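Putative transcriptional regulator (TetR/AcrR family) (Acinetobacter sp., PDB 3KNW) probably binds DNA through an N-terminal helix-turn-helix domain and regulates transcription, as in other members of the TetR/AcrR family. Local coordinates at residues 17-22 and 59-64. Numbering follows the deposited sequence.
Sequences QHILDS and EAFGCE
Ile19 and Leu20 of helix 13-30 meet Phe61 of helix 58-81 inside the N-terminal helical domain of the TetR fold, where the first helix packs against the long helix that leads from the predicted helix-turn-helix (36-55) into the C-terminal domain. The axes of 17-22 and 59-64 lie 88° apart and come within 10.5 Å; no hydrogen bond crosses between them, and the contact is van der Waals packing, mostly of apolar side chains. Phe61 holds CG anti to its own backbone N (chi1 166°), which carries the ring across to the first helix. Its CE1 receives two methyls, both at a slant to the ring: CG2 of Ile19 at 3.8 Å and CD2 of Leu20 at 3.9 Å. Ile19 O lies in plane at the ring edge, 4.0 Å from Phe61 CZ. Leu20 and Phe61 run past one another in opposite directions, and Leu20 CD2 also lies 3.8 Å from C of Glu64. Phe51 and Phe55 pack edge-to-face with Phe61, which thus sits between the first helix and the predicted helix-turn-helix; Ile19 and Leu20 also touch Phe55 directly. Within helix 13-30, His18 O accepts from both N and OG of Ser22, the hydroxyl lying 3.1 Å away and above the carbonyl plane.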
ATOM      1  N   GLN A  17     -19.134 -20.187   8.338  1.00 21.59           N
ATOM      2  CA  GLN A  17     -19.093 -18.786   7.867  1.00 21.63           C
ATOM      3  C   GLN A  17     -18.842 -17.840   8.996  1.00 21.02           C
ATOM      4  O   GLN A  17     -18.119 -16.847   8.845  1.00 20.72           O
ATOM      5  CB  GLN A  17     -20.414 -18.337   7.221  1.00 22.37           C
ATOM      6  CG  GLN A  17     -20.883 -19.119   5.970  1.00 24.01           C
ATOM      7  CD  GLN A  17     -19.850 -19.165   4.865  1.00 25.78           C
ATOM      8  OE1 GLN A  17     -18.990 -18.272   4.755  1.00 27.43           O
ATOM      9  NE2 GLN A  17     -19.911 -20.221   4.049  1.00 24.45           N
ATOM     10  N   HIS A  18     -19.465 -18.127  10.135  1.00 20.46           N
ATOM     11  CA  HIS A  18     -19.218 -17.310  11.320  1.00 19.91           C
ATOM     12  C   HIS A  18     -17.743 -17.292  11.667  1.00 18.49           C
ATOM     13  O   HIS A  18     -17.177 -16.233  11.921  1.00 17.52           O
ATOM     14  CB  HIS A  18     -20.000 -17.786  12.541  1.00 20.17           C
ATOM     15  CG  HIS A  18     -19.716 -16.966  13.760  1.00 21.15           C
ATOM     16  ND1 HIS A  18     -20.275 -15.722  13.958  1.00 22.94           N
ATOM     17  CD2 HIS A  18     -18.884 -17.182  14.808  1.00 22.05           C
ATOM     18  CE1 HIS A  18     -19.817 -15.218  15.091  1.00 24.25           C
ATOM     19  NE2 HIS A  18     -18.968 -16.081  15.623  1.00 22.19           N
ATOM     20  N   ILE A  19     -17.139 -18.472  11.672  1.00 17.52           N
ATOM     21  CA  ILE A  19     -15.733 -18.594  12.022  1.00 16.83           C
ATOM     22  C   ILE A  19     -14.860 -17.790  11.057  1.00 17.33           C
ATOM     23  O   ILE A  19     -13.996 -17.043  11.488  1.00 17.99           O
ATOM     24  CB  ILE A  19     -15.289 -20.051  12.081  1.00 16.36           C
ATOM     25  CG1 ILE A  19     -16.075 -20.813  13.172  1.00 15.50           C
ATOM     26  CG2 ILE A  19     -13.812 -20.153  12.405  1.00 14.77           C
ATOM     27  CD1 ILE A  19     -15.945 -22.241  13.067  1.00 12.93           C
ATOM     28  N   LEU A  20     -15.083 -17.940   9.767  1.00 17.89           N
ATOM     29  CA  LEU A  20     -14.332 -17.185   8.770  1.00 18.59           C
ATOM     30  C   LEU A  20     -14.515 -15.702   8.999  1.00 19.91           C
ATOM     31  O   LEU A  20     -13.540 -14.963   9.004  1.00 21.11           O
ATOM     32  CB  LEU A  20     -14.762 -17.554   7.357  1.00 17.57           C
ATOM     33  CG  LEU A  20     -14.254 -18.941   7.007  1.00 17.41           C
ATOM     34  CD1 LEU A  20     -15.136 -19.529   5.942  1.00 19.36           C
ATOM     35  CD2 LEU A  20     -12.789 -18.921   6.554  1.00 14.68           C
ATOM     36  N   ASP A  21     -15.757 -15.262   9.217  1.00 20.80           N
ATOM     37  CA  ASP A  21     -16.024 -13.847   9.446  1.00 21.26           C
ATOM     38  C   ASP A  21     -15.402 -13.314  10.744  1.00 20.44           C
ATOM     39  O   ASP A  21     -14.833 -12.217  10.737  1.00 20.64           O
ATOM     40  CB  ASP A  21     -17.525 -13.559   9.334  1.00 22.17           C
ATOM     41  CG  ASP A  21     -18.056 -13.796   7.890  1.00 26.49           C
ATOM     42  OD1 ASP A  21     -17.233 -13.680   6.914  1.00 31.14           O
ATOM     43  OD2 ASP A  21     -19.277 -14.103   7.731  1.00 29.53           O
ATOM     44  N   SER A  22     -15.473 -14.077  11.829  1.00 19.51           N
ATOM     45  CA  SER A  22     -14.643 -13.804  13.009  1.00 19.36           C
ATOM     46  C   SER A  22     -13.168 -13.628  12.623  1.00 18.89           C
ATOM     47  O   SER A  22     -12.561 -12.595  12.930  1.00 19.16           O
ATOM     48  CB  SER A  22     -14.722 -14.937  14.026  1.00 19.26           C
ATOM     49  OG  SER A  22     -16.014 -15.034  14.578  1.00 21.15           O
ATOM     50  N   GLU A  59      -3.316 -22.702   8.853  1.00 24.02           N
ATOM     51  CA  GLU A  59      -3.012 -22.478   7.459  1.00 24.71           C
ATOM     52  C   GLU A  59      -4.182 -22.837   6.531  1.00 23.86           C
ATOM     53  O   GLU A  59      -4.521 -22.018   5.660  1.00 25.09           O
ATOM     54  CB  GLU A  59      -1.706 -23.185   7.077  1.00 24.80           C
ATOM     55  CG  GLU A  59      -1.187 -22.898   5.681  1.00 28.79           C
ATOM     56  CD  GLU A  59      -0.736 -21.427   5.433  1.00 31.17           C
ATOM     57  OE1 GLU A  59       0.005 -20.832   6.292  1.00 32.73           O
ATOM     58  OE2 GLU A  59      -1.121 -20.911   4.357  1.00 27.30           O
ATOM     59  N   ALA A  60      -4.816 -23.997   6.707  1.00 22.89           N
ATOM     60  CA  ALA A  60      -6.040 -24.319   5.932  1.00 22.17           C
ATOM     61  C   ALA A  60      -7.078 -23.196   6.027  1.00 21.38           C
ATOM     62  O   ALA A  60      -7.717 -22.810   5.048  1.00 21.82           O
ATOM     63  CB  ALA A  60      -6.664 -25.649   6.390  1.00 21.52           C
ATOM     64  N   PHE A  61      -7.213 -22.674   7.229  1.00 20.47           N
ATOM     65  CA  PHE A  61      -8.209 -21.699   7.561  1.00 19.66           C
ATOM     66  C   PHE A  61      -7.893 -20.372   6.871  1.00 19.46           C
ATOM     67  O   PHE A  61      -8.783 -19.710   6.337  1.00 18.67           O
ATOM     68  CB  PHE A  61      -8.204 -21.547   9.069  1.00 19.25           C
ATOM     69  CG  PHE A  61      -8.934 -20.352   9.566  1.00 18.95           C
ATOM     70  CD1 PHE A  61     -10.311 -20.288   9.482  1.00 18.69           C
ATOM     71  CD2 PHE A  61      -8.259 -19.315  10.168  1.00 18.07           C
ATOM     72  CE1 PHE A  61     -10.993 -19.218   9.986  1.00 18.16           C
ATOM     73  CE2 PHE A  61      -8.939 -18.229  10.648  1.00 16.60           C
ATOM     74  CZ  PHE A  61     -10.293 -18.182  10.561  1.00 17.36           C
ATOM     75  N   GLY A  62      -6.621 -19.987   6.914  1.00 19.97           N
ATOM     76  CA  GLY A  62      -6.128 -18.808   6.182  1.00 20.09           C
ATOM     77  C   GLY A  62      -6.433 -18.945   4.694  1.00 20.23           C
ATOM     78  O   GLY A  62      -6.980 -18.040   4.102  1.00 19.48           O
ATOM     79  N   CYS A  63      -6.127 -20.098   4.101  1.00 20.12           N
ATOM     80  CA  CYS A  63      -6.483 -20.295   2.717  1.00 20.83           C
ATOM     81  C   CYS A  63      -7.999 -20.147   2.527  1.00 20.84           C
ATOM     82  O   CYS A  63      -8.450 -19.546   1.535  1.00 20.28           O
ATOM     83  CB  CYS A  63      -5.994 -21.639   2.167  1.00 20.53           C
ATOM     84  SG  CYS A  63      -4.216 -21.802   2.059  0.89 23.94           S
ATOM     85  N   GLU A  64      -8.807 -20.672   3.443  1.00 20.81           N
ATOM     86  CA  GLU A  64     -10.249 -20.601   3.178  1.00 21.53           C
ATOM     87  C   GLU A  64     -10.784 -19.195   3.369  1.00 20.35           C
ATOM     88  O   GLU A  64     -11.689 -18.756   2.660  1.00 19.59           O
ATOM     89  CB  GLU A  64     -11.042 -21.655   3.948  1.00 21.94           C
ATOM     90  CG  GLU A  64     -10.845 -23.065   3.361  1.00 26.30           C
ATOM     91  CD  GLU A  64     -11.150 -23.164   1.829  1.00 33.18           C
ATOM     92  OE1 GLU A  64     -10.391 -23.857   1.066  1.00 36.25           O
ATOM     93  OE2 GLU A  64     -12.152 -22.542   1.389  1.00 36.52           O
TER